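Protein translation elongation factor 1A (Methanosarcina mazei, PDB 3WND) is a SelB/EF-Tu/aIF2γ-like translation factor that, in its GTP-bound form, binds cysteinyl-tRNA(Cys) and probably acts in translation elongation. Local coordinates at residues K343-A355 with L359-K370. Sequence-based numbering, arbitrary orientation.
Sequences KLAYSKQDRFLLA and LTQRFAAYGFSK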
loop_
_atom_site.group_PDB
_atom_site.type_symbol
_atom_site.label_atom_id
_atom_site.label_comp_id
_atom_site.label_asym_id
_atom_site.label_seq_id
_atom_site.Cartn_x
_atom_site.Cartn_y
_atom_site.Cartn_z
ATOM N N LYS A 343 -9.281 -15.467 -11.428
ATOM C CA LYS A 343 -9.962 -14.267 -11.841
ATOM C C LYS A 343 -9.593 -13.138 -10.885
ATOM O O LYS A 343 -9.782 -13.248 -9.662
ATOM C CB LYS A 343 -11.528 -14.499 -11.814
ATOM C CG LYS A 343 -12.120 -15.108 -13.072
ATOM C CD LYS A 343 -13.647 -15.304 -13.035
ATOM C CE LYS A 343 -14.165 -16.167 -11.883
ATOM N NZ LYS A 343 -15.600 -16.528 -12.149
ATOM N N LEU A 344 -9.106 -12.021 -11.445
ATOM C CA LEU A 344 -8.808 -10.808 -10.666
ATOM C C LEU A 344 -9.699 -9.679 -11.115
ATOM O O LEU A 344 -10.023 -9.540 -12.322
ATOM C CB LEU A 344 -7.309 -10.467 -10.756
ATOM C CG LEU A 344 -6.276 -11.505 -10.293
ATOM C CD1 LEU A 344 -4.887 -10.863 -10.330
ATOM C CD2 LEU A 344 -6.552 -11.985 -8.893
ATOM N N ALA A 345 -9.969 -8.762 -10.160
ATOM C CA ALA A 345 -10.779 -7.528 -10.395
ATOM C C ALA A 345 -9.939 -6.284 -10.425
ATOM O O ALA A 345 -9.047 -6.143 -9.598
ATOM C CB ALA A 345 -11.831 -7.300 -9.264
ATOM N N TYR A 346 -10.235 -5.425 -11.377
ATOM C CA TYR A 346 -9.471 -4.166 -11.443
ATOM C C TYR A 346 -10.201 -3.184 -12.363
ATOM O O TYR A 346 -11.132 -3.581 -13.129
ATOM C CB TYR A 346 -8.016 -4.445 -11.999
ATOM C CG TYR A 346 -7.973 -5.117 -13.317
ATOM C CD1 TYR A 346 -7.839 -4.378 -14.508
ATOM C CD2 TYR A 346 -8.113 -6.511 -13.395
ATOM C CE1 TYR A 346 -7.838 -5.030 -15.796
ATOM C CE2 TYR A 346 -8.147 -7.165 -14.627
ATOM C CZ TYR A 346 -7.985 -6.432 -15.812
ATOM O OH TYR A 346 -8.016 -7.087 -17.008
ATOM N N SER A 347 -9.835 -1.932 -12.254
ATOM C CA SER A 347 -10.250 -0.895 -13.195
ATOM C C SER A 347 -8.938 -0.407 -13.881
ATOM O O SER A 347 -7.819 -0.666 -13.382
ATOM C CB SER A 347 -11.016 0.250 -12.437
ATOM O OG SER A 347 -12.309 -0.280 -12.140
ATOM N N LYS A 348 -9.074 0.372 -14.937
ATOM C CA LYS A 348 -7.891 0.734 -15.753
ATOM C C LYS A 348 -6.972 1.684 -14.987
ATOM O O LYS A 348 -5.793 1.778 -15.326
ATOM C CB LYS A 348 -8.315 1.321 -17.086
ATOM C CG LYS A 348 -8.950 0.235 -17.894
ATOM C CD LYS A 348 -8.805 0.424 -19.381
ATOM C CE LYS A 348 -9.238 -0.893 -20.002
ATOM N NZ LYS A 348 -8.338 -1.349 -21.108
ATOM N N GLN A 349 -7.495 2.366 -13.974
ATOM C CA GLN A 349 -6.673 3.268 -13.189
ATOM C C GLN A 349 -5.688 2.500 -12.273
ATOM O O GLN A 349 -4.879 3.079 -11.601
ATOM C CB GLN A 349 -7.510 4.272 -12.341
ATOM C CG GLN A 349 -8.414 3.637 -11.239
ATOM C CD GLN A 349 -9.797 3.468 -11.753
ATOM O OE1 GLN A 349 -9.969 3.198 -12.924
ATOM N NE2 GLN A 349 -10.804 3.572 -10.887
ATOM N N ASP A 350 -5.899 1.208 -12.129
ATOM C CA ASP A 350 -5.122 0.443 -11.143
ATOM C C ASP A 350 -3.770 0.066 -11.722
ATOM O O ASP A 350 -3.673 -0.518 -12.783
ATOM C CB ASP A 350 -5.837 -0.859 -10.714
ATOM C CG ASP A 350 -7.069 -0.633 -9.916
ATOM O OD1 ASP A 350 -7.239 0.375 -9.260
ATOM O OD2 ASP A 350 -7.903 -1.556 -9.935
ATOM N N ARG A 351 -2.709 0.491 -11.002
ATOM C CA ARG A 351 -1.341 0.197 -11.448
ATOM C C ARG A 351 -1.051 -1.293 -11.138
ATOM O O ARG A 351 -1.316 -1.798 -10.024
ATOM C CB ARG A 351 -0.288 1.131 -10.793
ATOM C CG ARG A 351 1.092 0.858 -11.292
ATOM C CD ARG A 351 2.131 1.689 -10.534
ATOM N NE ARG A 351 1.810 3.082 -10.695
ATOM C CZ ARG A 351 2.527 4.035 -11.298
ATOM N NH1 ARG A 351 3.747 3.840 -11.733
ATOM N NH2 ARG A 351 1.991 5.252 -11.414
ATOM N N PHE A 352 -0.520 -1.985 -12.134
ATOM C CA PHE A 352 -0.070 -3.388 -11.931
ATOM C C PHE A 352 1.464 -3.321 -11.655
ATOM O O PHE A 352 2.197 -2.563 -12.256
ATOM C CB PHE A 352 -0.219 -4.174 -13.229
ATOM C CG PHE A 352 -1.655 -4.575 -13.551
ATOM C CD1 PHE A 352 -2.053 -5.892 -13.407
ATOM C CD2 PHE A 352 -2.573 -3.626 -14.055
ATOM C CE1 PHE A 352 -3.349 -6.287 -13.769
ATOM C CE2 PHE A 352 -3.885 -3.996 -14.325
ATOM C CZ PHE A 352 -4.262 -5.359 -14.242
ATOM N N LEU A 353 1.914 -4.176 -10.758
ATOM C CA LEU A 353 3.340 -4.405 -10.557
ATOM C C LEU A 353 3.648 -5.861 -10.930
ATOM O O LEU A 353 2.838 -6.760 -10.700
ATOM C CB LEU A 353 3.716 -4.286 -9.119
ATOM C CG LEU A 353 3.778 -2.919 -8.540
ATOM C CD1 LEU A 353 4.371 -3.004 -7.073
ATOM C CD2 LEU A 353 4.531 -1.878 -9.384
ATOM N N LEU A 354 4.791 -6.076 -11.577
ATOM C CA LEU A 354 5.222 -7.446 -11.889
ATOM C C LEU A 354 6.545 -7.704 -11.184
ATOM O O LEU A 354 7.422 -6.829 -11.157
ATOM C CB LEU A 354 5.523 -7.515 -13.398
ATOM C CG LEU A 354 4.246 -7.238 -14.244
ATOM C CD1 LEU A 354 4.571 -7.209 -15.742
ATOM C CD2 LEU A 354 3.125 -8.252 -13.946
ATOM N N ALA A 355 6.658 -8.923 -10.677
ATOM C CA ALA A 355 7.840 -9.316 -9.909
ATOM C C ALA A 355 8.357 -10.648 -10.413
ATOM O O ALA A 355 7.598 -11.420 -11.047
ATOM C CB ALA A 355 7.528 -9.365 -8.391
ATOM N N LEU A 359 14.392 -13.613 -7.905
ATOM C CA LEU A 359 15.565 -12.729 -7.973
ATOM C C LEU A 359 15.931 -12.160 -6.612
ATOM O O LEU A 359 15.218 -12.334 -5.619
ATOM C CB LEU A 359 15.303 -11.597 -8.990
ATOM C CG LEU A 359 15.086 -12.105 -10.419
ATOM C CD1 LEU A 359 14.734 -10.980 -11.398
ATOM C CD2 LEU A 359 16.333 -12.876 -10.890
ATOM N N THR A 360 17.062 -11.451 -6.554
ATOM C CA THR A 360 17.379 -10.734 -5.303
ATOM C C THR A 360 16.559 -9.466 -5.130
ATOM O O THR A 360 15.959 -9.235 -4.065
ATOM C CB THR A 360 18.891 -10.330 -5.291
ATOM O OG1 THR A 360 19.665 -11.496 -5.533
ATOM C CG2 THR A 360 19.307 -9.713 -3.960
ATOM N N GLN A 361 16.594 -8.643 -6.143
ATOM C CA GLN A 361 15.735 -7.439 -6.226
ATOM C C GLN A 361 14.578 -8.032 -7.119
ATOM O O GLN A 361 14.763 -8.295 -8.274
ATOM C CB GLN A 361 16.507 -6.310 -6.912
ATOM C CG GLN A 361 15.825 -4.923 -6.825
ATOM C CD GLN A 361 14.490 -4.876 -7.535
ATOM O OE1 GLN A 361 13.414 -4.974 -6.863
ATOM N NE2 GLN A 361 14.528 -4.766 -8.881
ATOM N N ARG A 362 13.398 -8.144 -6.520
ATOM C CA ARG A 362 12.344 -8.946 -7.144
ATOM C C ARG A 362 11.388 -8.152 -8.028
ATOM O O ARG A 362 10.560 -8.728 -8.690
ATOM C CB ARG A 362 11.556 -9.692 -6.065
ATOM C CG ARG A 362 12.445 -10.679 -5.358
ATOM C CD ARG A 362 11.874 -11.240 -4.058
ATOM N NE ARG A 362 12.052 -10.258 -2.980
ATOM C CZ ARG A 362 11.700 -10.474 -1.719
ATOM N NH1 ARG A 362 11.117 -11.649 -1.305
ATOM N NH2 ARG A 362 11.903 -9.492 -0.847
ATOM N N PHE A 363 11.410 -6.836 -7.947
ATOM C CA PHE A 363 10.458 -6.026 -8.746
ATOM C C PHE A 363 10.979 -5.802 -10.128
ATOM O O PHE A 363 12.116 -5.365 -10.327
ATOM C CB PHE A 363 10.141 -4.695 -8.064
ATOM C CG PHE A 363 9.305 -4.882 -6.827
ATOM C CD1 PHE A 363 7.920 -5.201 -6.929
ATOM C CD2 PHE A 363 9.900 -4.893 -5.562
ATOM C CE1 PHE A 363 7.177 -5.454 -5.711
ATOM C CE2 PHE A 363 9.174 -5.165 -4.390
ATOM C CZ PHE A 363 7.793 -5.401 -4.463
ATOM N N ALA A 364 10.129 -6.148 -11.092
ATOM C CA ALA A 364 10.522 -6.151 -12.480
ATOM C C ALA A 364 9.975 -5.008 -13.312
ATOM O O ALA A 364 10.626 -4.579 -14.259
ATOM C CB ALA A 364 10.127 -7.510 -13.116
ATOM N N ALA A 365 8.763 -4.582 -13.021
ATOM C CA ALA A 365 8.072 -3.695 -13.958
ATOM C C ALA A 365 6.817 -3.185 -13.314
ATOM O O ALA A 365 6.294 -3.831 -12.387
ATOM C CB ALA A 365 7.676 -4.413 -15.270
ATOM N N TYR A 366 6.371 -2.000 -13.816
ATOM C CA TYR A 366 4.936 -1.656 -13.585
ATOM C C TYR A 366 4.251 -1.610 -14.927
ATOM O O TYR A 366 4.905 -1.512 -15.989
ATOM C CB TYR A 366 4.778 -0.306 -12.866
ATOM C CG TYR A 366 5.122 0.951 -13.649
ATOM C CD1 TYR A 366 4.177 1.528 -14.552
ATOM C CD2 TYR A 366 6.347 1.537 -13.541
ATOM C CE1 TYR A 366 4.496 2.705 -15.270
ATOM C CE2 TYR A 366 6.663 2.710 -14.242
ATOM C CZ TYR A 366 5.726 3.236 -15.138
ATOM O OH TYR A 366 6.024 4.389 -15.789
ATOM N N GLY A 367 2.921 -1.694 -14.893
ATOM C CA GLY A 367 2.157 -1.534 -16.172
ATOM C C GLY A 367 0.727 -1.186 -15.902
ATOM O O GLY A 367 0.266 -1.222 -14.754
ATOM N N PHE A 368 0.062 -0.798 -16.960
ATOM C CA PHE A 368 -1.379 -0.511 -16.932
ATOM C C PHE A 368 -2.075 -1.312 -18.000
ATOM O O PHE A 368 -1.516 -1.523 -19.076
ATOM C CB PHE A 368 -1.578 0.913 -17.128
ATOM C CG PHE A 368 -1.202 1.633 -15.955
ATOM C CD1 PHE A 368 -2.163 1.835 -14.918
ATOM C CD2 PHE A 368 0.145 2.082 -15.776
ATOM C CE1 PHE A 368 -1.795 2.529 -13.783
ATOM C CE2 PHE A 368 0.494 2.771 -14.623
ATOM C CZ PHE A 368 -0.467 3.050 -13.664
ATOM N N SER A 369 -3.327 -1.672 -17.716
ATOM C CA SER A 369 -4.181 -2.431 -18.618
ATOM C C SER A 369 -4.443 -1.596 -19.819
ATOM O O SER A 369 -4.886 -0.454 -19.700
ATOM C CB SER A 369 -5.468 -2.807 -17.950
ATOM O OG SER A 369 -6.231 -3.562 -18.868
ATOM N N LYS A 370 -4.094 -2.203 -20.963
ATOM C CA LYS A 370 -4.097 -1.585 -22.299
ATOM C C LYS A 370 -5.507 -1.191 -22.702
ATOM O O LYS A 370 -6.485 -1.955 -22.484
ATOM C CB LYS A 370 -3.477 -2.542 -23.358
ATOM C CG LYS A 370 -2.591 -1.874 -24.407
ATOM C CD LYS A 370 -3.396 -1.288 -25.573
ATOM C CE LYS A 370 -2.616 -1.285 -26.888
ATOM N NZ LYS A 370 -1.281 -0.612 -26.838
ATOM O OXT LYS A 370 -5.632 -0.108 -23.282
HETATM O O HOH W 1 -5.697 -6.304 -18.787
HETATM O O HOH W 2 -4.596 -0.771 -15.327
#
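Leu-354 O is gripped by two consecutive amides, Ala-364 N at 2.8 Å and Ala-365 N at 3.2 Å, which makes a classic beta bulge in the antiparallel hairpin of 352-355 and 363-369. Beyond it the pairing is regular: Leu-354 N returns a nearly straight bond to Ala-365 O, and Phe-352 and Gly-367 exchange backbone N-H...O=C hydrogen bonds. Phe-352 CE2 lies 4.1 Å from Ser-369 CB. Further along, water 2 replaces direct pairing, accepting from Ser-369 N and donating to the carbonyls of Lys-348 and Asp-350. On the face that carries Leu-353, Phe-363 and Tyr-366, Leu-353 CD1 lies 4.0 Å from Phe-363 CE1 and Leu-353 CD2 touches Tyr-366 CB, an apolar patch covered by helices 74-83 and 98-109.

Arg-351 lies against two aromatics. With CG anti to the backbone N (chi1 -178°), its chain runs along Phe-368, Arg-351 CB 3.5 Å from Phe-368 CZ; that ring, turned 75° to the guanidinium, meets one guanidinium face. The bend at chi3 sets NH1 3.6 Å above the centre of the Tyr-366 ring, a cation-pi contact. NH1 also bonds Leu-109 O, at the end of helix 98-109. A leucine here would probably leave Tyr-366 without its cation and the Leu-109 carbonyl without this donor. The hairpin thus combines a backbone-bonded frame with an apolar and cation-pi surface that joins the C-terminal beta domain to the helices of the nucleotide-binding domain.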